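Local coordinates for hydrazine synthase subunit alpha (Candidatus Kuenenia stuttgartiensis, PDB 5C2V), which catalyses the second half-reaction of hydrazine synthesis, condensing hydroxylamine made in the gamma subunit with ammonia to yield hydrazine, at residues T35-T40 with E55-V60; V511-S516 with H573-Y578; R648-I653 with Y755-W760; G294-V299 with S317-F322. One frame throughout, in Å; residues are numbered along the deposited sequence.

Interaction 1. Residues T35-T40 with E55-V60; sequences TQSPRT and EGSRIV. With BET (trimethyl glycine), chain B.
R58 and Q36 face each other as an antiparallel hydrogen-bonded pair, and their side chains run side by side in the same direction. Q36 N to R58 O and R58 N to Q36 O are reciprocal bonds, each 2.9 Å. From CB, the R58 chain leaves with CG between the backbone N and the carbonyl carbon (chi1 64°) and then stays extended to NE. R58 CG passes Q36 CB at 4.2 Å. R58 CD turns to the ligand, 3.3 Å from OXT of trimethyl glycine. R58 grips Q36 OE1 side-on, with NE at 2.8 Å and NH2 at 3.0 Å, the oxygen lying close to the guanidinium plane. These two N-H bonds keep amide and guanidinium nearly coplanar (22°). R58 NH1 finishes the chain with a weak but straight bond to OXT of the ligand (3.3 Å, 172°). Further along, S37 OG gives a hydrogen bond to S57 OG at 2.7 Å, while S57 OG also bonds the carbonyl O of P54. With strands 69-71 and 381-387 flanking this pair, the arrangement is that of neighbouring strands in one four-stranded antiparallel blade of the six-bladed beta-propeller, with the trimethyl glycine pocket at its margin.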
loop_
_atom_site.group_PDB
_atom_site.type_symbol
_atom_site.label_atom_id
_atom_site.label_comp_id
_atom_site.label_asym_id
_atom_site.label_seq_id
_atom_site.Cartn_x
_atom_site.Cartn_y
_atom_site.Cartn_z
ATOM N N THR D 35 -8.594 36.753 2.868
ATOM C CA THR D 35 -9.318 36.616 1.612
ATOM C C THR D 35 -10.744 36.120 1.828
ATOM O O THR D 35 -10.981 35.167 2.576
ATOM C CB THR D 35 -8.595 35.643 0.655
ATOM O OG1 THR D 35 -7.235 36.061 0.477
ATOM C CG2 THR D 35 -9.290 35.598 -0.698
ATOM N N GLN D 36 -11.688 36.783 1.168
ATOM C CA GLN D 36 -13.078 36.351 1.148
ATOM C C GLN D 36 -13.458 35.886 -0.251
ATOM O O GLN D 36 -13.306 36.629 -1.224
ATOM C CB GLN D 36 -14.007 37.478 1.598
ATOM C CG GLN D 36 -13.879 37.849 3.063
ATOM C CD GLN D 36 -14.853 38.937 3.470
ATOM O OE1 GLN D 36 -15.226 39.786 2.661
ATOM N NE2 GLN D 36 -15.277 38.910 4.728
ATOM N N SER D 37 -13.952 34.655 -0.347
ATOM C CA SER D 37 -14.347 34.087 -1.630
ATOM C C SER D 37 -15.833 33.748 -1.634
ATOM O O SER D 37 -16.382 33.378 -0.603
ATOM C CB SER D 37 -13.518 32.837 -1.939
ATOM O OG SER D 37 -12.148 33.161 -2.096
ATOM N N PRO D 38 -16.493 33.884 -2.792
ATOM C CA PRO D 38 -17.904 33.487 -2.877
ATOM C C PRO D 38 -18.044 31.999 -2.585
ATOM O O PRO D 38 -17.121 31.253 -2.913
ATOM C CB PRO D 38 -18.278 33.802 -4.330
ATOM C CG PRO D 38 -17.232 34.765 -4.805
ATOM C CD PRO D 38 -15.982 34.394 -4.075
ATOM N N ARG D 39 -19.154 31.553 -2.005
ATOM C CA ARG D 39 -19.257 30.126 -1.752
ATOM C C ARG D 39 -19.899 29.511 -2.979
ATOM O O ARG D 39 -21.116 29.549 -3.160
ATOM C CB ARG D 39 -20.089 29.843 -0.500
ATOM C CG ARG D 39 -19.771 30.742 0.685
ATOM C CD ARG D 39 -20.865 30.666 1.741
ATOM N NE ARG D 39 -21.188 29.289 2.102
ATOM C CZ ARG D 39 -22.128 28.947 2.976
ATOM N NH1 ARG D 39 -22.848 29.882 3.581
ATOM N NH2 ARG D 39 -22.353 27.667 3.244
ATOM N N THR D 40 -19.045 28.932 -3.815
ATOM C CA THR D 40 -19.436 28.335 -5.083
ATOM C C THR D 40 -18.272 27.459 -5.538
ATOM O O THR D 40 -17.150 27.627 -5.057
ATOM C CB THR D 40 -19.772 29.407 -6.154
ATOM O OG1 THR D 40 -20.609 30.422 -5.585
ATOM C CG2 THR D 40 -20.496 28.790 -7.342
ATOM N N GLU D 55 -12.508 33.190 -8.457
ATOM C CA GLU D 55 -13.162 34.279 -9.172
ATOM C C GLU D 55 -14.220 34.978 -8.323
ATOM O O GLU D 55 -15.090 34.331 -7.738
ATOM C CB GLU D 55 -13.793 33.750 -10.462
ATOM C CG GLU D 55 -14.597 34.777 -11.238
ATOM C CD GLU D 55 -15.093 34.241 -12.566
ATOM O OE1 GLU D 55 -14.370 33.435 -13.190
ATOM O OE2 GLU D 55 -16.208 34.620 -12.982
ATOM N N GLY D 56 -14.128 36.303 -8.255
ATOM C CA GLY D 56 -15.061 37.102 -7.482
ATOM C C GLY D 56 -14.674 37.235 -6.021
ATOM O O GLY D 56 -15.521 37.509 -5.172
ATOM N N SER D 57 -13.390 37.048 -5.727
ATOM C CA SER D 57 -12.905 37.114 -4.352
ATOM C C SER D 57 -12.199 38.428 -4.057
ATOM O O SER D 57 -11.554 39.010 -4.929
ATOM C CB SER D 57 -11.963 35.951 -4.054
ATOM O OG SER D 57 -12.602 34.718 -4.314
ATOM N N ARG D 58 -12.322 38.888 -2.818
ATOM C CA ARG D 58 -11.725 40.156 -2.420
ATOM C C ARG D 58 -10.791 39.991 -1.224
ATOM O O ARG D 58 -10.998 39.122 -0.379
ATOM C CB ARG D 58 -12.818 41.175 -2.094
ATOM C CG ARG D 58 -13.672 40.795 -0.895
ATOM C CD ARG D 58 -14.908 41.668 -0.794
ATOM N NE ARG D 58 -15.583 41.504 0.490
ATOM C CZ ARG D 58 -16.751 42.059 0.795
ATOM N NH1 ARG D 58 -17.382 42.812 -0.096
ATOM N NH2 ARG D 58 -17.291 41.858 1.990
ATOM N N ILE D 59 -9.758 40.825 -1.165
ATOM C CA ILE D 59 -8.856 40.844 -0.020
ATOM C C ILE D 59 -9.241 41.983 0.912
ATOM O O ILE D 59 -9.385 43.126 0.477
ATOM C CB ILE D 59 -7.389 41.001 -0.451
ATOM C CG1 ILE D 59 -6.990 39.869 -1.397
ATOM C CG2 ILE D 59 -6.474 41.035 0.763
ATOM C CD1 ILE D 59 -5.548 39.917 -1.821
ATOM N N VAL D 60 -9.414 41.672 2.191
ATOM C CA VAL D 60 -9.917 42.658 3.139
ATOM C C VAL D 60 -9.059 42.799 4.395
ATOM O O VAL D 60 -8.346 41.870 4.797
ATOM C CB VAL D 60 -11.358 42.323 3.571
ATOM C CG1 VAL D 60 -12.309 42.439 2.390
ATOM C CG2 VAL D 60 -11.420 40.933 4.172
HETATM N N BET B . -15.653 42.525 -6.082
HETATM C CA BET B . -16.788 43.421 -5.603
HETATM C C BET B . -17.202 43.014 -4.089
HETATM O O BET B . -18.327 42.461 -4.007
HETATM O OXT BET B . -16.355 43.309 -3.215
HETATM C C1 BET B . -15.669 42.439 -7.598
HETATM C C2 BET B . -15.790 41.107 -5.528
HETATM C C3 BET B . -14.312 43.124 -5.699
#

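Interaction 2. Residues V511-S516 with H573-Y578; sequences VESDGS and HAKALY
K575 lies across the turn E512-G515 and meets it with both its backbone and its side chain. K575 N donates to D514 OD2 at 3.3 Å, a bond received on the syn side but 31° out of the carboxylate plane. At the far end of the extended side chain, K575 NZ gives a hydrogen bond to S513 OG at 2.8 Å. The other D514 oxygen, OD1, serves its own segment: it accepts from S516 OG at 2.6 Å, near the carboxylate plane, and from S516 N at 3.2 Å, well above that plane. The latter bond makes an Asx turn, which overlaps a type I beta turn closed by G515 N to E512 O, in the loop that joins strands 503-510 and 517-522 of the heme-binding middle domain. S516 OG thus gives to D514 and accepts from A576 N at 3.2 Å, using both roles of the hydroxyl. Both D514 and S516 reach these partners because their first side-chain torsions, 67° and 61°, fold CG and OG back over the backbone. Beside the polar links, E512 CG rests on K575 CB at 3.8 Å. H573 stacks its ring on W214 of the beta subunit.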
loop_
_atom_site.group_PDB
_atom_site.type_symbol
_atom_site.label_atom_id
_atom_site.label_comp_id
_atom_site.label_asym_id
_atom_site.label_seq_id
_atom_site.Cartn_x
_atom_site.Cartn_y
_atom_site.Cartn_z
ATOM N N VAL D 511 30.521 4.786 -15.636
ATOM C CA VAL D 511 30.655 4.748 -14.184
ATOM C C VAL D 511 31.988 4.117 -13.789
ATOM O O VAL D 511 32.383 3.088 -14.336
ATOM C CB VAL D 511 29.493 3.963 -13.532
ATOM C CG1 VAL D 511 29.730 3.782 -12.041
ATOM C CG2 VAL D 511 28.173 4.674 -13.776
ATOM N N GLU D 512 32.678 4.742 -12.838
ATOM C CA GLU D 512 33.970 4.251 -12.373
ATOM C C GLU D 512 33.829 2.919 -11.646
ATOM O O GLU D 512 32.741 2.557 -11.197
ATOM C CB GLU D 512 34.640 5.280 -11.458
ATOM C CG GLU D 512 34.925 6.621 -12.118
ATOM C CD GLU D 512 36.056 6.554 -13.127
ATOM O OE1 GLU D 512 36.200 7.507 -13.921
ATOM O OE2 GLU D 512 36.805 5.554 -13.122
ATOM N N SER D 513 34.938 2.194 -11.537
ATOM C CA SER D 513 34.950 0.865 -10.932
ATOM C C SER D 513 34.500 0.866 -9.471
ATOM O O SER D 513 34.090 -0.168 -8.946
ATOM C CB SER D 513 36.349 0.253 -11.037
ATOM O OG SER D 513 37.283 0.976 -10.255
ATOM N N ASP D 514 34.580 2.022 -8.817
ATOM C CA ASP D 514 34.177 2.128 -7.419
ATOM C C ASP D 514 32.724 2.581 -7.285
ATOM O O ASP D 514 32.224 2.767 -6.176
ATOM C CB ASP D 514 35.102 3.088 -6.663
ATOM C CG ASP D 514 34.968 4.523 -7.133
ATOM O OD1 ASP D 514 34.638 4.736 -8.318
ATOM O OD2 ASP D 514 35.197 5.440 -6.315
ATOM N N GLY D 515 32.055 2.759 -8.419
ATOM C CA GLY D 515 30.649 3.124 -8.425
ATOM C C GLY D 515 30.406 4.619 -8.501
ATOM O O GLY D 515 29.266 5.074 -8.408
ATOM N N SER D 516 31.478 5.385 -8.673
ATOM C CA SER D 516 31.374 6.837 -8.757
ATOM C C SER D 516 31.207 7.300 -10.199
ATOM O O SER D 516 31.823 6.750 -11.111
ATOM C CB SER D 516 32.603 7.501 -8.134
ATOM O OG SER D 516 33.788 7.129 -8.816
ATOM N N HIS D 573 35.874 8.543 -0.722
ATOM C CA HIS D 573 36.905 9.067 -1.597
ATOM C C HIS D 573 36.689 8.452 -2.972
ATOM O O HIS D 573 36.947 7.268 -3.182
ATOM C CB HIS D 573 38.291 8.746 -1.041
ATOM C CG HIS D 573 39.415 9.416 -1.766
ATOM N ND1 HIS D 573 40.733 9.250 -1.407
ATOM C CD2 HIS D 573 39.418 10.257 -2.831
ATOM C CE1 HIS D 573 41.502 9.956 -2.216
ATOM N NE2 HIS D 573 40.729 10.575 -3.089
ATOM N N ALA D 574 36.222 9.271 -3.908
ATOM C CA ALA D 574 35.716 8.765 -5.176
ATOM C C ALA D 574 36.635 9.095 -6.343
ATOM O O ALA D 574 37.291 10.136 -6.358
ATOM C CB ALA D 574 34.321 9.318 -5.436
ATOM N N LYS D 575 36.667 8.198 -7.323
ATOM C CA LYS D 575 37.470 8.397 -8.522
ATOM C C LYS D 575 36.918 9.529 -9.379
ATOM O O LYS D 575 37.668 10.219 -10.069
ATOM C CB LYS D 575 37.534 7.108 -9.346
ATOM C CG LYS D 575 38.291 5.969 -8.685
ATOM C CD LYS D 575 38.489 4.818 -9.661
ATOM C CE LYS D 575 39.303 3.692 -9.044
ATOM N NZ LYS D 575 39.580 2.613 -10.030
ATOM N N ALA D 576 35.602 9.715 -9.330
ATOM C CA ALA D 576 34.932 10.719 -10.149
ATOM C C ALA D 576 35.319 12.138 -9.743
ATOM O O ALA D 576 35.288 13.056 -10.563
ATOM C CB ALA D 576 33.424 10.544 -10.065
ATOM N N LEU D 577 35.688 12.305 -8.476
ATOM C CA LEU D 577 36.079 13.606 -7.940
ATOM C C LEU D 577 37.245 14.214 -8.714
ATOM O O LEU D 577 37.376 15.435 -8.800
ATOM C CB LEU D 577 36.446 13.479 -6.458
ATOM C CG LEU D 577 36.834 14.758 -5.713
ATOM C CD1 LEU D 577 35.685 15.755 -5.715
ATOM C CD2 LEU D 577 37.269 14.439 -4.291
ATOM N N TYR D 578 38.086 13.356 -9.279
ATOM C CA TYR D 578 39.264 13.807 -10.009
ATOM C C TYR D 578 38.991 13.959 -11.502
ATOM O O TYR D 578 39.844 14.432 -12.251
ATOM C CB TYR D 578 40.427 12.840 -9.775
ATOM C CG TYR D 578 40.852 12.764 -8.325
ATOM C CD1 TYR D 578 40.223 11.898 -7.440
ATOM C CD2 TYR D 578 41.872 13.570 -7.838
ATOM C CE1 TYR D 578 40.603 11.833 -6.112
ATOM C CE2 TYR D 578 42.260 13.511 -6.514
ATOM C CZ TYR D 578 41.623 12.641 -5.655
ATOM O OH TYR D 578 42.008 12.579 -4.335
#

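Interaction 3. Residues R648-I653 with Y755-W760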
loop_
_atom_site.group_PDB
_atom_site.type_symbol
_atom_site.label_atom_id
_atom_site.label_comp_id
_atom_site.label_asym_id
_atom_site.label_seq_id
_atom_site.Cartn_x
_atom_site.Cartn_y
_atom_site.Cartn_z
ATOM N N ARG D 648 8.316 5.252 -35.445
ATOM C CA ARG D 648 9.470 5.516 -36.297
ATOM C C ARG D 648 10.570 4.462 -36.158
ATOM O O ARG D 648 11.235 4.118 -37.135
ATOM C CB ARG D 648 10.043 6.898 -35.979
ATOM C CG ARG D 648 11.137 7.356 -36.927
ATOM C CD ARG D 648 12.297 7.962 -36.157
ATOM N NE ARG D 648 11.861 9.014 -35.245
ATOM C CZ ARG D 648 12.589 9.468 -34.230
ATOM N NH1 ARG D 648 13.790 8.958 -33.993
ATOM N NH2 ARG D 648 12.116 10.430 -33.449
ATOM N N ASP D 649 10.752 3.951 -34.945
ATOM C CA ASP D 649 11.906 3.111 -34.636
ATOM C C ASP D 649 11.563 1.627 -34.473
ATOM O O ASP D 649 12.044 0.788 -35.233
ATOM C CB ASP D 649 12.597 3.626 -33.369
ATOM C CG ASP D 649 13.098 5.053 -33.518
ATOM O OD1 ASP D 649 13.572 5.405 -34.619
ATOM O OD2 ASP D 649 13.013 5.825 -32.540
ATOM N N ILE D 650 10.742 1.311 -33.475
ATOM C CA ILE D 650 10.456 -0.078 -33.108
ATOM C C ILE D 650 9.579 -0.830 -34.116
ATOM O O ILE D 650 9.903 -1.956 -34.520
ATOM C CB ILE D 650 9.769 -0.146 -31.730
ATOM C CG1 ILE D 650 10.602 0.594 -30.679
ATOM C CG2 ILE D 650 9.538 -1.592 -31.316
ATOM C CD1 ILE D 650 12.030 0.103 -30.571
ATOM N N GLN D 651 8.468 -0.212 -34.509
ATOM C CA GLN D 651 7.494 -0.858 -35.390
ATOM C C GLN D 651 8.081 -1.396 -36.705
ATOM O O GLN D 651 7.731 -2.502 -37.108
ATOM C CB GLN D 651 6.340 0.103 -35.703
ATOM C CG GLN D 651 5.256 -0.503 -36.588
ATOM C CD GLN D 651 4.359 -1.472 -35.839
ATOM O OE1 GLN D 651 3.773 -1.127 -34.813
ATOM N NE2 GLN D 651 4.250 -2.694 -36.349
ATOM N N PRO D 652 8.960 -0.629 -37.383
ATOM C CA PRO D 652 9.549 -1.217 -38.595
ATOM C C PRO D 652 10.387 -2.463 -38.305
ATOM O O PRO D 652 10.387 -3.402 -39.105
ATOM C CB PRO D 652 10.427 -0.088 -39.141
ATOM C CG PRO D 652 9.807 1.154 -38.613
ATOM C CD PRO D 652 9.326 0.793 -37.244
ATOM N N ILE D 653 11.087 -2.465 -37.173
ATOM C CA ILE D 653 11.849 -3.633 -36.749
ATOM C C ILE D 653 10.910 -4.815 -36.543
ATOM O O ILE D 653 11.209 -5.940 -36.953
ATOM C CB ILE D 653 12.630 -3.370 -35.445
ATOM C CG1 ILE D 653 13.532 -2.146 -35.594
ATOM C CG2 ILE D 653 13.448 -4.592 -35.055
ATOM C CD1 ILE D 653 14.296 -1.798 -34.333
ATOM N N TYR D 755 18.680 -3.499 -28.660
ATOM C CA TYR D 755 18.933 -2.457 -27.674
ATOM C C TYR D 755 18.051 -1.239 -27.922
ATOM O O TYR D 755 17.848 -0.423 -27.025
ATOM C CB TYR D 755 20.404 -2.043 -27.671
ATOM C CG TYR D 755 20.766 -1.209 -26.465
ATOM C CD1 TYR D 755 20.897 -1.796 -25.213
ATOM C CD2 TYR D 755 20.958 0.161 -26.571
ATOM C CE1 TYR D 755 21.217 -1.044 -24.102
ATOM C CE2 TYR D 755 21.280 0.923 -25.463
ATOM C CZ TYR D 755 21.408 0.315 -24.231
ATOM O OH TYR D 755 21.729 1.064 -23.123
ATOM N N ALA D 756 17.536 -1.111 -29.140
ATOM C CA ALA D 756 16.552 -0.073 -29.421
ATOM C C ALA D 756 15.272 -0.399 -28.668
ATOM O O ALA D 756 14.644 0.482 -28.075
ATOM C CB ALA D 756 16.290 0.047 -30.912
ATOM N N ILE D 757 14.894 -1.675 -28.688
ATOM C CA ILE D 757 13.740 -2.128 -27.915
ATOM C C ILE D 757 13.981 -1.926 -26.416
ATOM O O ILE D 757 13.099 -1.445 -25.694
ATOM C CB ILE D 757 13.420 -3.610 -28.193
ATOM C CG1 ILE D 757 13.068 -3.807 -29.668
ATOM C CG2 ILE D 757 12.279 -4.088 -27.308
ATOM C CD1 ILE D 757 12.722 -5.234 -30.028
ATOM N N VAL D 758 15.179 -2.285 -25.959
ATOM C CA VAL D 758 15.564 -2.094 -24.561
ATOM C C VAL D 758 15.420 -0.633 -24.133
ATOM O O VAL D 758 14.816 -0.335 -23.099
ATOM C CB VAL D 758 17.015 -2.550 -24.308
ATOM C CG1 VAL D 758 17.453 -2.177 -22.899
ATOM C CG2 VAL D 758 17.151 -4.048 -24.538
ATOM N N GLU D 759 15.972 0.269 -24.940
ATOM C CA GLU D 759 15.872 1.701 -24.687
ATOM C C GLU D 759 14.421 2.159 -24.657
ATOM O O GLU D 759 14.028 2.940 -23.788
ATOM C CB GLU D 759 16.639 2.493 -25.748
ATOM C CG GLU D 759 18.141 2.524 -25.541
ATOM C CD GLU D 759 18.847 3.403 -26.554
ATOM O OE1 GLU D 759 18.408 3.435 -27.724
ATOM O OE2 GLU D 759 19.836 4.066 -26.179
ATOM N N TRP D 760 13.634 1.671 -25.611
ATOM C CA TRP D 760 12.219 2.012 -25.685
ATOM C C TRP D 760 11.490 1.645 -24.398
ATOM O O TRP D 760 10.730 2.448 -23.858
ATOM C CB TRP D 760 11.557 1.316 -26.875
ATOM C CG TRP D 760 10.061 1.411 -26.863
ATOM C CD1 TRP D 760 9.309 2.546 -26.958
ATOM C CD2 TRP D 760 9.134 0.324 -26.755
ATOM N NE1 TRP D 760 7.972 2.233 -26.911
ATOM C CE2 TRP D 760 7.838 0.875 -26.788
ATOM C CE3 TRP D 760 9.274 -1.062 -26.633
ATOM C CZ2 TRP D 760 6.690 0.091 -26.702
ATOM C CZ3 TRP D 760 8.134 -1.839 -26.550
ATOM C CH2 TRP D 760 6.859 -1.262 -26.584
#
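I650 points toward helix 751-762 and carries most of this helix-helix packing in the C-terminal cytochrome c domain, where the second heme is bound. The segment axes approach to 9.9 Å and cross at -133°, and the nearest CA atoms, those of I650 and I757, are 6.5 Å apart. The tight part is a small apolar cluster. I650 CD1 touches W760 CB at 3.9 Å and I757 CG1 at 4.1 Å, and it also sits against the backbone at A756. W760 holds its ring with CG anti to the backbone N (chi1 169°), which turns one face to I650, and the two side chains cross at about a right angle. W760 NE1 is hydrogen-bonded to the carbonyl O of Q766. Toward I653 the packing thins: its CD1 meets A756 CB at 4.4 Å, and I653 is partly exposed. At the other end D649 makes no contact with 755-760. I757 also packs on L718 and L722 of helix 717-722, with its side chain about 5 Å from a heme c. The ring contact itself is a CH-pi interaction: I650 CG1 stands 4.3 Å from the centroid of the W760 five-membered ring, 26° off its normal.

Interaction 4. Residues G294-V299 with S317-F322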
loop_
_atom_site.group_PDB
_atom_site.type_symbol
_atom_site.label_atom_id
_atom_site.label_comp_id
_atom_site.label_asym_id
_atom_site.label_seq_id
_atom_site.Cartn_x
_atom_site.Cartn_y
_atom_site.Cartn_z
ATOM N N GLY D 294 7.761 28.712 18.186
ATOM C CA GLY D 294 8.069 28.182 19.504
ATOM C C GLY D 294 8.655 26.781 19.558
ATOM O O GLY D 294 9.764 26.590 20.056
ATOM N N ASP D 295 7.919 25.797 19.048
ATOM C CA ASP D 295 8.393 24.414 19.050
ATOM C C ASP D 295 8.985 23.994 17.707
ATOM O O ASP D 295 9.394 22.845 17.538
ATOM C CB ASP D 295 7.267 23.456 19.453
ATOM C CG ASP D 295 5.925 23.841 18.865
ATOM O OD1 ASP D 295 5.900 24.443 17.770
ATOM O OD2 ASP D 295 4.892 23.540 19.500
ATOM N N ARG D 296 9.016 24.930 16.761
ATOM C CA ARG D 296 9.561 24.685 15.425
ATOM C C ARG D 296 8.906 23.492 14.738
ATOM O O ARG D 296 9.560 22.488 14.457
ATOM C CB ARG D 296 11.076 24.479 15.495
ATOM C CG ARG D 296 11.881 25.763 15.434
ATOM C CD ARG D 296 13.337 25.510 15.784
ATOM N NE ARG D 296 14.226 26.493 15.173
ATOM C CZ ARG D 296 14.998 26.244 14.120
ATOM N NH1 ARG D 296 14.995 25.039 13.566
ATOM N NH2 ARG D 296 15.776 27.194 13.624
ATOM N N LYS D 297 7.613 23.613 14.462
ATOM C CA LYS D 297 6.877 22.550 13.794
ATOM C C LYS D 297 6.399 22.995 12.421
ATOM O O LYS D 297 5.855 24.088 12.269
ATOM C CB LYS D 297 5.677 22.108 14.636
ATOM C CG LYS D 297 6.035 21.467 15.964
ATOM C CD LYS D 297 4.781 21.062 16.724
ATOM C CE LYS D 297 5.125 20.387 18.041
ATOM N NZ LYS D 297 3.902 20.013 18.804
ATOM N N ILE D 298 6.598 22.144 11.422
ATOM C CA ILE D 298 6.002 22.381 10.122
ATOM C C ILE D 298 4.544 21.972 10.216
ATOM O O ILE D 298 4.233 20.804 10.454
ATOM C CB ILE D 298 6.695 21.583 8.999
ATOM C CG1 ILE D 298 8.193 21.891 8.959
ATOM C CG2 ILE D 298 6.047 21.883 7.654
ATOM C CD1 ILE D 298 8.952 21.079 7.931
ATOM N N VAL D 299 3.660 22.944 10.026
ATOM C CA VAL D 299 2.226 22.715 10.108
ATOM C C VAL D 299 1.624 22.904 8.730
ATOM O O VAL D 299 1.794 23.953 8.109
ATOM C CB VAL D 299 1.547 23.666 11.111
ATOM C CG1 VAL D 299 0.034 23.513 11.050
ATOM C CG2 VAL D 299 2.059 23.409 12.519
ATOM N N SER D 317 7.957 18.029 13.008
ATOM C CA SER D 317 9.007 18.935 13.474
ATOM C C SER D 317 9.986 19.289 12.357
ATOM O O SER D 317 10.444 18.415 11.624
ATOM C CB SER D 317 9.767 18.320 14.650
ATOM O OG SER D 317 10.715 17.367 14.204
ATOM N N TRP D 318 10.291 20.576 12.230
ATOM C CA TRP D 318 11.209 21.044 11.198
ATOM C C TRP D 318 12.624 20.531 11.433
ATOM O O TRP D 318 13.337 20.193 10.488
ATOM C CB TRP D 318 11.217 22.573 11.134
ATOM C CG TRP D 318 12.467 23.122 10.520
ATOM C CD1 TRP D 318 13.533 23.660 11.178
ATOM C CD2 TRP D 318 12.792 23.167 9.125
ATOM N NE1 TRP D 318 14.498 24.046 10.280
ATOM C CE2 TRP D 318 14.067 23.753 9.013
ATOM C CE3 TRP D 318 12.125 22.773 7.962
ATOM C CZ2 TRP D 318 14.689 23.955 7.784
ATOM C CZ3 TRP D 318 12.746 22.975 6.741
ATOM C CH2 TRP D 318 14.015 23.560 6.662
ATOM N N ASP D 319 13.024 20.475 12.699
ATOM C CA ASP D 319 14.365 20.037 13.065
ATOM C C ASP D 319 14.593 18.573 12.697
ATOM O O ASP D 319 15.638 18.218 12.151
ATOM C CB ASP D 319 14.608 20.250 14.560
ATOM C CG ASP D 319 14.556 21.713 14.956
ATOM O OD1 ASP D 319 14.858 22.572 14.100
ATOM O OD2 ASP D 319 14.215 22.004 16.121
ATOM N N ALA D 320 13.612 17.730 12.998
ATOM C CA ALA D 320 13.694 16.312 12.663
ATOM C C ALA D 320 12.405 15.830 12.005
ATOM O O ALA D 320 11.556 15.228 12.662
ATOM C CB ALA D 320 13.997 15.490 13.906
ATOM N N PRO D 321 12.257 16.091 10.697
ATOM C CA PRO D 321 11.049 15.713 9.957
ATOM C C PRO D 321 10.978 14.218 9.663
ATOM O O PRO D 321 11.312 13.781 8.561
ATOM C CB PRO D 321 11.169 16.518 8.663
ATOM C CG PRO D 321 12.628 16.701 8.474
ATOM C CD PRO D 321 13.216 16.825 9.852
ATOM N N PHE D 322 10.545 13.445 10.652
ATOM C CA PHE D 322 10.383 12.008 10.484
ATOM C C PHE D 322 9.047 11.550 11.061
ATOM O O PHE D 322 8.283 12.355 11.594
ATOM C CB PHE D 322 11.542 11.259 11.144
ATOM C CG PHE D 322 12.894 11.695 10.658
ATOM C CD1 PHE D 322 13.433 11.164 9.498
ATOM C CD2 PHE D 322 13.621 12.645 11.355
ATOM C CE1 PHE D 322 14.675 11.567 9.045
ATOM C CE2 PHE D 322 14.864 13.053 10.907
ATOM C CZ PHE D 322 15.392 12.513 9.751
#
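A chi1 of 157° swings the W318 indole away from its own backbone N, so that its edge turns to both R296 and I298. R296 sends an extended chain from CG to NE out to D319. There R296 NH1 forms a salt bridge with D319 OD1; the modelled separation of 2.5 Å is doubtful in its exact value, and the hydrogen-bond component is weak. The carboxylate oxygen lies at the guanidinium edge, and the two planes are 26° apart. The guanidinium is turned 53° from the indole ring, and its NH1 lies near the ring plane beside W318 CD1. On a different stretch of the same rim, I298 CD1 meets W318 CE3 at 3.6 Å, while I298 CG1 packs on W318 CB at 3.8 Å. The backbone joins in through W318 N, which donates to R296 O at 3.0 Å. One pair away, K297 and S317 form an antiparallel non-hydrogen-bonded bridge with CA atoms 4.2 Å apart. The contact joins the start of strand 297-303 to the loop leaving strand 312-317, neighbours in one propeller blade, and the beta subunit covers that loop, where W318 O bonds its N250. Because R296 and D319 are both buried, their opposite charges probably compensate each other at this subunit interface.

In the fold
Reading from the N terminus, the four contacts follow one another in series, and none nests in or crosses another. Interaction 1 closes a short loop of 14 residues between neighbouring propeller strands. Interaction 4, the next along the chain, spans 17 residues in another blade, with nearest atoms about 17 Å from interaction 1. Interaction 2 then bridges 56 residues, bringing a turn of the middle domain to a later loop that faces the beta and gamma subunits. Interaction 3 closes the longest loop, 101 residues, within the cytochrome c domain. Centres of interactions 1 and 2 lie 57 Å apart, on opposite sides of the chain's centre. With interactions 1 and 4 in the propeller, 2 at the middle domain and 3 in the cytochrome c domain, the set samples all three domains.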